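Side-chain contacts in diaminopimelate decarboxylase (Aquifex aeolicus, PDB 2P3E), which probably catalyses the pyridoxal 5'-phosphate-dependent decarboxylation of meso-diaminopimelate to L-lysine, the final step of lysine biosynthesis: residues Phe32-Tyr37 / Ile308-Met313; Val23-Leu28 / Ile290-Val295; Asn128-Gln133 / Ser174-Asp179. All coordinates share one frame; numbering follows the deposited sequence.

Overall arrangement
From the N terminus, strand 23-24 and the start of helix 25-32 enter contact 2 (23-28), and the turn behind them enters contact 1 at 32-37. The chain then runs through the TIM barrel, where contact 3 closes a short loop between 128-133 and 174-179. Back in the beta domain, strand 290-295 closes contact 2, and the end of strand 304-309 with the loop after it (308-313) closes contact 1. Contacts 1 and 2 therefore cross, with centres 9 Å apart, and share one mixed sheet. Contact 3 is nested inside both loops, on the opposite side of the chain's centre, about 39 Å from contact 1 and 43 Å from contact 2, centre to centre.

Contact 1 of 3, residues Phe32-Tyr37 / Ile308-Met313; sequences FGTPLY and IVDAGM
In the beta domain that accompanies the TIM barrel of this fold-type III decarboxylase, Thr34 and Pro35 lead into strand 36-40 and meet Asp310 and Ala311, which follow strand 304-309. The turn has two unusual backbone features: Gly33 leaves the preceding helix with positive phi, and the peptide bond between Thr34 and Pro35 is cis. The polar half of the contact is a short hydrogen bond of 2.5 Å from Thr34 OG1 to Asp310 OD2, made to the syn lone pair of the carboxylate oxygen. Both side chains point toward the opposing segment and cross at about a right angle. Thr34 OG1 sits between its backbone N and carbonyl carbon (chi1 53°), and Asp310 CG takes the same position on its own backbone (chi1 61°), which brings hydroxyl and carboxylate together across the gap. The other carboxylate oxygen, OD1, is hydrogen-bonded to Thr293 OG1 and to the backbone N of Gln294 in strand 289-301. The buried acid thus has both oxygens engaged, and its rotation is fixed from two directions. An asparagine at Asp310 would probably leave either the Thr34 hydroxyl or the Thr293-Gln294 pair without a good acceptor, because one of its two ends could only donate. Next to this bond the proline ring packs beside the Asp310 carbonyl, with Pro35 CG 3.4 Å from Asp310 O, and also rests against the backbone of Ala311. Beyond the two segments, Arg407 bonds through its guanidinium nitrogens to the carbonyl oxygens of Phe32 and Pro35. The apolar part of the contact is two carbons of the ring against one methyl: Ala311 CB is 3.8 Å from Pro35 CG and 3.9 Å from Pro35 CB.

Contact 2 of 3, residues Val23-Leu28 / Ile290-Val295; sequences VSLKEL and ILITQV
Leu25, in the first turn of helix 25-32, packs against Ile290 and Ile292 of strand 289-301, a helix-on-sheet contact of the beta domain. The two isoleucines alternate with Leu291, so their side chains leave the same face of the strand and point toward the helix. Leu25 in turn points toward the strand and offers it both methyls. Toward Ile290 the approach is tip to tip, and tight: Leu25 CD1 and Ile290 CD1 are 3.3 Å apart, inside ordinary van der Waals distance. Ile290 reaches this far because its chain is extended beyond CG1, with CD1 anti to CA (chi2 170°). Ile292 behaves differently. It is bent at its second torsion (chi2 -53°), and its chain crosses that of Leu25 obliquely instead of meeting it end on. Other apolar groups close around the trio: Leu18 and Ile20 of strand 17-20 and Val38 of strand 36-40 touch Leu25, while Ala370 lies against Ile292 and Leu372 against Ile290. The helix start that carries Leu25 is set by Ser24 at the N-cap, whose OG accepts a nearly straight hydrogen bond from Glu27 N at 3.1 Å (172°). Each methyl of the Leu25 fork touches both isoleucine tips: CD2 lies 3.7 Å from Ile292 CD1 and 3.8 Å from Ile290 CD1, and CD1 comes to 4.0 Å from Ile292 CD1.

Contact 3 of 3, residues Asn128-Gln133 / Ser174-Asp179; sequences NVESRQ and SKFGVD
Glu130 and Gly177 face each other with their CA atoms 5.4 Å apart, each in a loop; strand 149-156 pairs with both 126-129 and 178-179, and so lies between them. Residues 128-133 run off the end of strand 126-129 through a two-residue loop into helix 132-145, while 174-179 resumes after a loop that is not modelled and enters strand 178-179. An ST turn shapes this entry, Ser174 OG accepting from Phe176 N at 3.0 Å, and Gly177 follows with positive phi. The Gly177 amide N donates to Glu130 OE1 at 2.7 Å, an almost straight bond (165°) that meets the oxygen nearly along its C-O axis. The glutamate chain folds at chi2 (-74°), carrying its end nearer to the partner than its CB direction alone would. Glu130 OE2 forms a salt bridge with Arg154, so both oxygens of this buried acid are held. The carboxylate also lies beside the ring of Phe176, with Glu130 CD at the ring edge and in its plane, OE2 3.8 Å from Phe176 CD1, and the two planes turned 66° apart. Over one ring face sits Lys175 CG, 3.8 Å above the centre. The Lys175 ammonium forms a salt bridge with Asp352 and also meets Ile347, both of the second subunit, and Glu349 of that subunit packs on Phe176. With the Phe176 side chain about 7 Å from that of Lys65, the probable cofactor lysine, these are loops at the C-terminal ends of barrel strands, consistent with the active site at the dimer interface known for fold-type III decarboxylases.

Contact 1 of 3, residues Phe32-Tyr37 / Ile308-Met313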
ATOM      1  N   PHE B  32      13.743  10.975 -17.333  1.00 16.22           N
ATOM      2  CA  PHE B  32      12.444  10.339 -17.067  1.00 15.78           C
ATOM      3  C   PHE B  32      11.729  10.851 -15.811  1.00 15.08           C
ATOM      4  O   PHE B  32      10.572  10.499 -15.554  1.00 15.08           O
ATOM      5  CB  PHE B  32      12.609   8.808 -17.020  1.00 14.73           C
ATOM      6  CG  PHE B  32      12.983   8.205 -18.347  1.00 15.74           C
ATOM      7  CD1 PHE B  32      12.040   8.120 -19.382  1.00 16.63           C
ATOM      8  CD2 PHE B  32      14.283   7.745 -18.581  1.00 14.35           C
ATOM      9  CE1 PHE B  32      12.393   7.578 -20.624  1.00 15.19           C
ATOM     10  CE2 PHE B  32      14.629   7.207 -19.807  1.00 15.72           C
ATOM     11  CZ  PHE B  32      13.688   7.124 -20.829  1.00 15.36           C
ATOM     12  N   GLY B  33      12.422  11.673 -15.030  1.00 14.74           N
ATOM     13  CA  GLY B  33      11.882  12.218 -13.789  1.00 14.29           C
ATOM     14  C   GLY B  33      12.067  11.277 -12.595  1.00 13.88           C
ATOM     15  O   GLY B  33      12.481  10.124 -12.758  1.00 13.08           O
ATOM     16  N   THR B  34      11.784  11.781 -11.393  1.00 13.65           N
ATOM     17  CA  THR B  34      11.798  10.958 -10.178  1.00 13.07           C
ATOM     18  C   THR B  34      10.452  11.114  -9.461  1.00 13.16           C
ATOM     19  O   THR B  34       9.763  12.110  -9.677  1.00 11.89           O
ATOM     20  CB  THR B  34      12.958  11.347  -9.202  1.00 13.73           C
ATOM     21  OG1 THR B  34      12.903  12.752  -8.928  1.00 14.90           O
ATOM     22  CG2 THR B  34      14.329  10.994  -9.792  1.00 14.54           C
ATOM     23  N   PRO B  35      10.058  10.124  -8.624  1.00 12.85           N
ATOM     24  CA  PRO B  35      10.704   8.826  -8.388  1.00 12.67           C
ATOM     25  C   PRO B  35      10.782   7.977  -9.658  1.00 12.29           C
ATOM     26  O   PRO B  35       9.908   8.079 -10.523  1.00 12.24           O
ATOM     27  CB  PRO B  35       9.777   8.138  -7.365  1.00 12.74           C
ATOM     28  CG  PRO B  35       8.997   9.255  -6.742  1.00 14.13           C
ATOM     29  CD  PRO B  35       8.827  10.287  -7.821  1.00 13.53           C
ATOM     30  N   LEU B  36      11.833   7.166  -9.758  1.00 11.65           N
ATOM     31  CA  LEU B  36      12.076   6.311 -10.920  1.00 11.35           C
ATOM     32  C   LEU B  36      12.551   4.924 -10.490  1.00 11.67           C
ATOM     33  O   LEU B  36      13.558   4.792  -9.768  1.00 11.96           O
ATOM     34  CB  LEU B  36      13.143   6.946 -11.840  1.00 11.43           C
ATOM     35  CG  LEU B  36      13.412   6.278 -13.195  1.00 11.81           C
ATOM     36  CD1 LEU B  36      12.158   6.360 -14.065  1.00 13.63           C
ATOM     37  CD2 LEU B  36      14.611   6.925 -13.932  1.00 12.16           C
ATOM     38  N   TYR B  37      11.829   3.895 -10.927  1.00 11.95           N
ATOM     39  CA  TYR B  37      12.303   2.520 -10.781  1.00 11.91           C
ATOM     40  C   TYR B  37      13.125   2.132 -11.998  1.00 12.39           C
ATOM     41  O   TYR B  37      12.653   2.214 -13.140  1.00 11.87           O
ATOM     42  CB  TYR B  37      11.133   1.552 -10.616  1.00 12.02           C
ATOM     43  CG  TYR B  37      10.680   1.360  -9.179  1.00 12.08           C
ATOM     44  CD1 TYR B  37       9.523   1.981  -8.685  1.00 11.76           C
ATOM     45  CD2 TYR B  37      11.415   0.553  -8.310  1.00 12.01           C
ATOM     46  CE1 TYR B  37       9.105   1.776  -7.340  1.00 11.48           C
ATOM     47  CE2 TYR B  37      11.025   0.366  -6.986  1.00 11.78           C
ATOM     48  CZ  TYR B  37       9.874   0.976  -6.510  1.00 11.97           C
ATOM     49  OH  TYR B  37       9.517   0.739  -5.190  1.00 13.19           O
ATOM     50  N   ILE B 308      14.676  15.131   3.041  1.00 15.83           N
ATOM     51  CA  ILE B 308      13.316  14.913   2.526  1.00 16.29           C
ATOM     52  C   ILE B 308      13.386  14.725   1.019  1.00 15.77           C
ATOM     53  O   ILE B 308      13.913  15.590   0.308  1.00 16.90           O
ATOM     54  CB  ILE B 308      12.370  16.086   2.911  1.00 16.07           C
ATOM     55  CG1 ILE B 308      12.349  16.256   4.440  1.00 16.61           C
ATOM     56  CG2 ILE B 308      10.941  15.855   2.339  1.00 15.30           C
ATOM     57  CD1 ILE B 308      11.774  17.592   4.948  1.00 18.58           C
ATOM     58  N   VAL B 309      12.876  13.587   0.545  1.00 15.14           N
ATOM     59  CA  VAL B 309      12.967  13.210  -0.871  1.00 14.56           C
ATOM     60  C   VAL B 309      11.586  13.083  -1.500  1.00 14.50           C
ATOM     61  O   VAL B 309      10.577  13.207  -0.788  1.00 14.49           O
ATOM     62  CB  VAL B 309      13.806  11.894  -1.063  1.00 14.50           C
ATOM     63  CG1 VAL B 309      15.255  12.117  -0.597  1.00 14.13           C
ATOM     64  CG2 VAL B 309      13.161  10.692  -0.321  1.00 14.00           C
ATOM     65  N   ASP B 310      11.532  12.827  -2.813  1.00 14.21           N
ATOM     66  CA  ASP B 310      10.233  12.798  -3.507  1.00 14.17           C
ATOM     67  C   ASP B 310       9.588  11.415  -3.576  1.00 13.43           C
ATOM     68  O   ASP B 310       8.463  11.266  -4.053  1.00 13.78           O
ATOM     69  CB  ASP B 310      10.289  13.499  -4.888  1.00 14.34           C
ATOM     70  CG  ASP B 310      11.269  12.848  -5.880  1.00 15.33           C
ATOM     71  OD1 ASP B 310      11.893  11.800  -5.598  1.00 12.31           O
ATOM     72  OD2 ASP B 310      11.404  13.412  -6.989  1.00 16.08           O
ATOM     73  N   ALA B 311      10.297  10.407  -3.086  1.00 13.63           N
ATOM     74  CA  ALA B 311       9.766   9.049  -3.016  1.00 13.93           C
ATOM     75  C   ALA B 311       9.455   8.719  -1.585  1.00 14.60           C
ATOM     76  O   ALA B 311      10.222   9.054  -0.668  1.00 15.44           O
ATOM     77  CB  ALA B 311      10.762   8.024  -3.580  1.00 13.52           C
ATOM     78  N   GLY B 312       8.335   8.050  -1.372  1.00 15.26           N
ATOM     79  CA  GLY B 312       7.943   7.680  -0.013  1.00 15.51           C
ATOM     80  C   GLY B 312       7.370   6.284   0.080  1.00 16.37           C
ATOM     81  O   GLY B 312       7.569   5.432  -0.813  1.00 15.21           O
ATOM     82  N   MET B 313       6.648   6.043   1.176  1.00 16.37           N
ATOM     83  CA  MET B 313       6.063   4.734   1.431  1.00 16.57           C
ATOM     84  C   MET B 313       5.061   4.338   0.340  1.00 15.56           C
ATOM     85  O   MET B 313       4.734   3.152   0.187  1.00 16.34           O
ATOM     86  CB  MET B 313       5.411   4.702   2.819  1.00 16.58           C
ATOM     87  CG  MET B 313       4.171   5.589   2.947  1.00 18.93           C
ATOM     88  SD  MET B 313       3.532   5.615   4.642  1.00 21.91           S
ATOM     89  CE  MET B 313       2.954   3.912   4.862  1.00 23.69           C
TER

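Contact 2 of 3, residues Val23-Leu28 / Ile290-Val295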
ATOM      1  N   VAL B  23      24.550   2.843 -18.155  1.00 20.53           N
ATOM      2  CA  VAL B  23      23.658   3.997 -18.264  1.00 19.66           C
ATOM      3  C   VAL B  23      23.684   4.799 -16.960  1.00 19.37           C
ATOM      4  O   VAL B  23      23.510   4.247 -15.873  1.00 19.00           O
ATOM      5  CB  VAL B  23      22.193   3.603 -18.634  1.00 20.30           C
ATOM      6  CG1 VAL B  23      21.318   4.853 -18.796  1.00 19.39           C
ATOM      7  CG2 VAL B  23      22.155   2.780 -19.910  1.00 19.15           C
ATOM      8  N   SER B  24      23.916   6.102 -17.085  1.00 18.58           N
ATOM      9  CA  SER B  24      24.034   6.999 -15.938  1.00 18.58           C
ATOM     10  C   SER B  24      22.662   7.130 -15.271  1.00 17.84           C
ATOM     11  O   SER B  24      21.682   7.421 -15.938  1.00 16.90           O
ATOM     12  CB  SER B  24      24.503   8.375 -16.428  1.00 18.19           C
ATOM     13  OG  SER B  24      24.213   9.377 -15.491  1.00 21.12           O
ATOM     14  N   LEU B  25      22.607   6.920 -13.958  1.00 18.15           N
ATOM     15  CA  LEU B  25      21.379   7.137 -13.201  1.00 18.21           C
ATOM     16  C   LEU B  25      20.969   8.597 -13.161  1.00 18.20           C
ATOM     17  O   LEU B  25      19.785   8.910 -13.151  1.00 17.64           O
ATOM     18  CB  LEU B  25      21.496   6.553 -11.782  1.00 17.83           C
ATOM     19  CG  LEU B  25      21.389   5.021 -11.913  1.00 19.32           C
ATOM     20  CD1 LEU B  25      21.848   4.385 -10.678  1.00 21.64           C
ATOM     21  CD2 LEU B  25      19.960   4.538 -12.288  1.00 16.79           C
ATOM     22  N   LYS B  26      21.945   9.500 -13.142  1.00 19.00           N
ATOM     23  CA  LYS B  26      21.613  10.926 -13.202  1.00 19.17           C
ATOM     24  C   LYS B  26      20.922  11.306 -14.517  1.00 18.52           C
ATOM     25  O   LYS B  26      19.929  12.034 -14.510  1.00 17.34           O
ATOM     26  CB  LYS B  26      22.839  11.806 -12.936  1.00 20.51           C
ATOM     27  CG  LYS B  26      22.510  13.294 -12.920  1.00 22.29           C
ATOM     28  CD  LYS B  26      23.694  14.105 -12.410  1.00 28.74           C
ATOM     29  CE  LYS B  26      23.323  15.564 -12.260  1.00 32.81           C
ATOM     30  NZ  LYS B  26      24.554  16.407 -12.032  1.00 35.95           N
ATOM     31  N   GLU B  27      21.429  10.805 -15.643  1.00 18.27           N
ATOM     32  CA  GLU B  27      20.753  11.047 -16.914  1.00 18.88           C
ATOM     33  C   GLU B  27      19.335  10.465 -16.949  1.00 17.76           C
ATOM     34  O   GLU B  27      18.411  11.114 -17.419  1.00 17.34           O
ATOM     35  CB  GLU B  27      21.553  10.524 -18.108  1.00 19.15           C
ATOM     36  CG  GLU B  27      21.013  11.058 -19.475  1.00 23.05           C
ATOM     37  CD  GLU B  27      21.162  12.598 -19.654  1.00 28.73           C
ATOM     38  OE1 GLU B  27      22.240  13.173 -19.350  1.00 31.12           O
ATOM     39  OE2 GLU B  27      20.191  13.239 -20.103  1.00 32.48           O
ATOM     40  N   LEU B  28      19.178   9.237 -16.463  1.00 16.95           N
ATOM     41  CA  LEU B  28      17.846   8.632 -16.401  1.00 16.90           C
ATOM     42  C   LEU B  28      16.882   9.466 -15.553  1.00 16.57           C
ATOM     43  O   LEU B  28      15.741   9.675 -15.949  1.00 16.05           O
ATOM     44  CB  LEU B  28      17.913   7.187 -15.871  1.00 16.47           C
ATOM     45  CG  LEU B  28      18.528   6.170 -16.833  1.00 16.39           C
ATOM     46  CD1 LEU B  28      18.759   4.887 -16.085  1.00 17.05           C
ATOM     47  CD2 LEU B  28      17.620   5.940 -18.048  1.00 15.69           C
ATOM     48  N   ILE B 290      16.362  -0.752  -8.755  1.00 13.66           N
ATOM     49  CA  ILE B 290      16.746   0.293  -7.819  1.00 13.35           C
ATOM     50  C   ILE B 290      15.779   1.472  -7.950  1.00 12.98           C
ATOM     51  O   ILE B 290      15.215   1.711  -9.032  1.00 13.43           O
ATOM     52  CB  ILE B 290      18.227   0.743  -7.973  1.00 13.85           C
ATOM     53  CG1 ILE B 290      18.469   1.463  -9.286  1.00 15.32           C
ATOM     54  CG2 ILE B 290      19.207  -0.437  -7.851  1.00 13.27           C
ATOM     55  CD1 ILE B 290      19.828   2.094  -9.321  1.00 18.08           C
ATOM     56  N   LEU B 291      15.559   2.177  -6.850  1.00 11.70           N
ATOM     57  CA  LEU B 291      14.645   3.302  -6.848  1.00 12.24           C
ATOM     58  C   LEU B 291      15.451   4.596  -6.758  1.00 12.73           C
ATOM     59  O   LEU B 291      16.229   4.787  -5.813  1.00 12.25           O
ATOM     60  CB  LEU B 291      13.646   3.201  -5.692  1.00 11.83           C
ATOM     61  CG  LEU B 291      12.663   4.369  -5.460  1.00 14.00           C
ATOM     62  CD1 LEU B 291      11.767   4.595  -6.677  1.00 13.11           C
ATOM     63  CD2 LEU B 291      11.813   4.083  -4.203  1.00 12.26           C
ATOM     64  N   ILE B 292      15.261   5.473  -7.745  1.00 12.50           N
ATOM     65  CA  ILE B 292      15.944   6.768  -7.771  1.00 12.92           C
ATOM     66  C   ILE B 292      14.997   7.835  -7.282  1.00 13.18           C
ATOM     67  O   ILE B 292      13.836   7.906  -7.715  1.00 12.82           O
ATOM     68  CB  ILE B 292      16.447   7.179  -9.194  1.00 13.12           C
ATOM     69  CG1 ILE B 292      17.246   6.041  -9.863  1.00 12.47           C
ATOM     70  CG2 ILE B 292      17.271   8.501  -9.132  1.00 11.95           C
ATOM     71  CD1 ILE B 292      18.421   5.470  -9.025  1.00 13.30           C
ATOM     72  N   THR B 293      15.499   8.664  -6.374  1.00 12.69           N
ATOM     73  CA  THR B 293      14.689   9.709  -5.784  1.00 13.60           C
ATOM     74  C   THR B 293      15.494  11.003  -5.682  1.00 14.07           C
ATOM     75  O   THR B 293      16.700  10.961  -5.530  1.00 14.28           O
ATOM     76  CB  THR B 293      14.110   9.263  -4.396  1.00 13.57           C
ATOM     77  OG1 THR B 293      13.275  10.290  -3.866  1.00 13.98           O
ATOM     78  CG2 THR B 293      15.218   8.927  -3.377  1.00 13.60           C
ATOM     79  N   GLN B 294      14.813  12.142  -5.778  1.00 15.08           N
ATOM     80  CA  GLN B 294      15.478  13.445  -5.694  1.00 15.20           C
ATOM     81  C   GLN B 294      15.224  14.115  -4.343  1.00 14.30           C
ATOM     82  O   GLN B 294      14.096  14.138  -3.832  1.00 13.83           O
ATOM     83  CB  GLN B 294      15.005  14.341  -6.842  1.00 15.52           C
ATOM     84  CG  GLN B 294      15.718  15.694  -6.923  1.00 16.33           C
ATOM     85  CD  GLN B 294      15.099  16.594  -7.957  1.00 17.64           C
ATOM     86  OE1 GLN B 294      13.884  16.828  -7.958  1.00 18.95           O
ATOM     87  NE2 GLN B 294      15.928  17.112  -8.845  1.00 17.55           N
ATOM     88  N   VAL B 295      16.295  14.655  -3.767  1.00 14.33           N
ATOM     89  CA  VAL B 295      16.236  15.415  -2.526  1.00 14.73           C
ATOM     90  C   VAL B 295      15.491  16.740  -2.757  1.00 15.38           C
ATOM     91  O   VAL B 295      15.823  17.502  -3.673  1.00 16.17           O
ATOM     92  CB  VAL B 295      17.664  15.690  -1.948  1.00 14.93           C
ATOM     93  CG1 VAL B 295      17.561  16.549  -0.673  1.00 13.73           C
ATOM     94  CG2 VAL B 295      18.419  14.374  -1.671  1.00 13.47           C
TER

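Contact 3 of 3, residues Asn128-Gln133 / Ser174-Asp179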
ATOM      1  N   ASN B 128      -2.058 -25.450  -6.251  1.00 15.52           N
ATOM      2  CA  ASN B 128      -1.536 -25.724  -4.914  1.00 15.53           C
ATOM      3  C   ASN B 128      -2.590 -25.354  -3.886  1.00 16.96           C
ATOM      4  O   ASN B 128      -2.807 -24.173  -3.570  1.00 15.97           O
ATOM      5  CB  ASN B 128      -0.192 -25.013  -4.672  1.00 15.11           C
ATOM      6  CG  ASN B 128       0.903 -25.547  -5.570  1.00 16.14           C
ATOM      7  OD1 ASN B 128       0.981 -26.758  -5.817  1.00 17.84           O
ATOM      8  ND2 ASN B 128       1.757 -24.661  -6.061  1.00 15.44           N
ATOM      9  N   VAL B 129      -3.249 -26.395  -3.378  1.00 17.62           N
ATOM     10  CA  VAL B 129      -4.467 -26.267  -2.630  1.00 19.47           C
ATOM     11  C   VAL B 129      -4.196 -25.974  -1.160  1.00 20.36           C
ATOM     12  O   VAL B 129      -3.342 -26.609  -0.516  1.00 20.61           O
ATOM     13  CB  VAL B 129      -5.397 -27.514  -2.825  1.00 19.15           C
ATOM     14  CG1 VAL B 129      -6.599 -27.426  -1.945  1.00 20.92           C
ATOM     15  CG2 VAL B 129      -5.866 -27.613  -4.287  1.00 20.99           C
ATOM     16  N   GLU B 130      -4.964 -25.011  -0.657  1.00 21.48           N
ATOM     17  CA  GLU B 130      -4.804 -24.420   0.662  1.00 22.41           C
ATOM     18  C   GLU B 130      -5.871 -24.852   1.677  1.00 22.95           C
ATOM     19  O   GLU B 130      -5.711 -24.599   2.873  1.00 23.00           O
ATOM     20  CB  GLU B 130      -4.799 -22.890   0.526  1.00 23.00           C
ATOM     21  CG  GLU B 130      -3.570 -22.329  -0.191  1.00 24.58           C
ATOM     22  CD  GLU B 130      -2.295 -22.363   0.652  1.00 28.74           C
ATOM     23  OE1 GLU B 130      -2.348 -22.721   1.855  1.00 29.08           O
ATOM     24  OE2 GLU B 130      -1.237 -22.016   0.096  1.00 30.54           O
ATOM     25  N   SER B 131      -6.952 -25.500   1.213  1.00 22.95           N
ATOM     26  CA  SER B 131      -7.973 -26.022   2.126  1.00 23.50           C
ATOM     27  C   SER B 131      -8.784 -27.173   1.531  1.00 23.95           C
ATOM     28  O   SER B 131      -8.829 -27.370   0.316  1.00 23.78           O
ATOM     29  CB  SER B 131      -8.935 -24.906   2.586  1.00 22.58           C
ATOM     30  OG  SER B 131      -9.638 -24.396   1.466  1.00 22.20           O
ATOM     31  N   ARG B 132      -9.439 -27.922   2.408  1.00 24.78           N
ATOM     32  CA  ARG B 132     -10.334 -28.987   1.982  1.00 25.37           C
ATOM     33  C   ARG B 132     -11.589 -28.456   1.277  1.00 25.47           C
ATOM     34  O   ARG B 132     -12.094 -29.075   0.340  1.00 25.75           O
ATOM     35  CB  ARG B 132     -10.757 -29.819   3.184  1.00 26.01           C
ATOM     36  CG  ARG B 132     -11.507 -31.083   2.784  1.00 28.71           C
ATOM     37  CD  ARG B 132     -11.699 -32.012   3.962  1.00 34.32           C
ATOM     38  NE  ARG B 132     -10.453 -32.679   4.352  1.00 38.58           N
ATOM     39  CZ  ARG B 132     -10.406 -33.801   5.066  1.00 39.13           C
ATOM     40  NH1 ARG B 132     -11.534 -34.387   5.458  1.00 39.42           N
ATOM     41  NH2 ARG B 132      -9.237 -34.343   5.376  1.00 41.28           N
ATOM     42  N   GLN B 133     -12.113 -27.323   1.746  1.00 25.23           N
ATOM     43  CA  GLN B 133     -13.252 -26.705   1.083  1.00 24.80           C
ATOM     44  C   GLN B 133     -12.893 -26.309  -0.358  1.00 23.86           C
ATOM     45  O   GLN B 133     -13.696 -26.497  -1.282  1.00 23.40           O
ATOM     46  CB  GLN B 133     -13.779 -25.523   1.899  1.00 24.99           C
ATOM     47  CG  GLN B 133     -15.097 -24.989   1.383  1.00 26.53           C
ATOM     48  CD  GLN B 133     -15.767 -24.028   2.337  1.00 28.12           C
ATOM     49  OE1 GLN B 133     -15.123 -23.436   3.209  1.00 27.09           O
ATOM     50  NE2 GLN B 133     -17.084 -23.877   2.184  1.00 28.08           N
ATOM     51  N   SER B 174      -0.067 -19.214  10.730  1.00 26.69           N
ATOM     52  CA  SER B 174      -0.448 -18.546   9.482  1.00 26.23           C
ATOM     53  C   SER B 174      -1.645 -19.238   8.858  1.00 25.99           C
ATOM     54  O   SER B 174      -1.979 -20.363   9.232  1.00 25.58           O
ATOM     55  CB  SER B 174       0.712 -18.537   8.487  1.00 25.61           C
ATOM     56  OG  SER B 174       0.644 -19.635   7.585  1.00 26.14           O
ATOM     57  N   LYS B 175      -2.255 -18.575   7.867  1.00 25.99           N
ATOM     58  CA  LYS B 175      -3.420 -19.101   7.152  1.00 25.44           C
ATOM     59  C   LYS B 175      -3.043 -20.162   6.114  1.00 25.55           C
ATOM     60  O   LYS B 175      -3.930 -20.789   5.509  1.00 25.47           O
ATOM     61  CB  LYS B 175      -4.186 -17.954   6.467  1.00 25.20           C
ATOM     62  CG  LYS B 175      -3.359 -17.151   5.436  1.00 25.11           C
ATOM     63  CD  LYS B 175      -4.141 -15.967   4.888  1.00 24.62           C
ATOM     64  CE  LYS B 175      -3.308 -15.141   3.901  1.00 25.42           C
ATOM     65  NZ  LYS B 175      -3.977 -13.853   3.538  1.00 23.20           N
ATOM     66  N   PHE B 176      -1.743 -20.368   5.900  1.00 25.56           N
ATOM     67  CA  PHE B 176      -1.298 -21.221   4.797  1.00 26.49           C
ATOM     68  C   PHE B 176      -0.986 -22.679   5.173  1.00 26.83           C
ATOM     69  O   PHE B 176      -0.480 -22.968   6.267  1.00 26.90           O
ATOM     70  CB  PHE B 176      -0.072 -20.611   4.105  1.00 26.55           C
ATOM     71  CG  PHE B 176      -0.302 -19.232   3.539  1.00 26.69           C
ATOM     72  CD1 PHE B 176      -1.091 -19.050   2.404  1.00 26.46           C
ATOM     73  CD2 PHE B 176       0.297 -18.126   4.124  1.00 26.04           C
ATOM     74  CE1 PHE B 176      -1.298 -17.783   1.872  1.00 27.52           C
ATOM     75  CE2 PHE B 176       0.095 -16.851   3.600  1.00 26.79           C
ATOM     76  CZ  PHE B 176      -0.699 -16.685   2.464  1.00 27.31           C
ATOM     77  N   GLY B 177      -1.272 -23.576   4.231  1.00 26.92           N
ATOM     78  CA  GLY B 177      -0.837 -24.971   4.289  1.00 27.44           C
ATOM     79  C   GLY B 177      -1.595 -25.838   5.278  1.00 27.80           C
ATOM     80  O   GLY B 177      -2.533 -25.386   5.960  1.00 28.19           O
ATOM     81  N   VAL B 178      -1.202 -27.100   5.331  1.00 27.92           N
ATOM     82  CA  VAL B 178      -1.705 -28.025   6.330  1.00 28.35           C
ATOM     83  C   VAL B 178      -0.486 -28.744   6.892  1.00 28.26           C
ATOM     84  O   VAL B 178       0.469 -29.037   6.164  1.00 27.70           O
ATOM     85  CB  VAL B 178      -2.773 -29.014   5.747  1.00 28.62           C
ATOM     86  CG1 VAL B 178      -2.187 -29.943   4.671  1.00 28.47           C
ATOM     87  CG2 VAL B 178      -3.420 -29.843   6.843  1.00 29.67           C
ATOM     88  N   ASP B 179      -0.514 -28.994   8.195  1.00 28.81           N
ATOM     89  CA  ASP B 179       0.478 -29.829   8.857  1.00 29.38           C
ATOM     90  C   ASP B 179       0.729 -31.048   7.999  1.00 29.44           C
ATOM     91  O   ASP B 179      -0.200 -31.773   7.633  1.00 28.83           O
ATOM     92  CB  ASP B 179      -0.039 -30.263  10.239  1.00 29.99           C
ATOM     93  CG  ASP B 179       1.029 -30.942  11.092  1.00 31.88           C
ATOM     94  OD1 ASP B 179       2.119 -31.300  10.573  1.00 32.97           O
ATOM     95  OD2 ASP B 179       0.768 -31.119  12.303  0.30 31.89           O
TER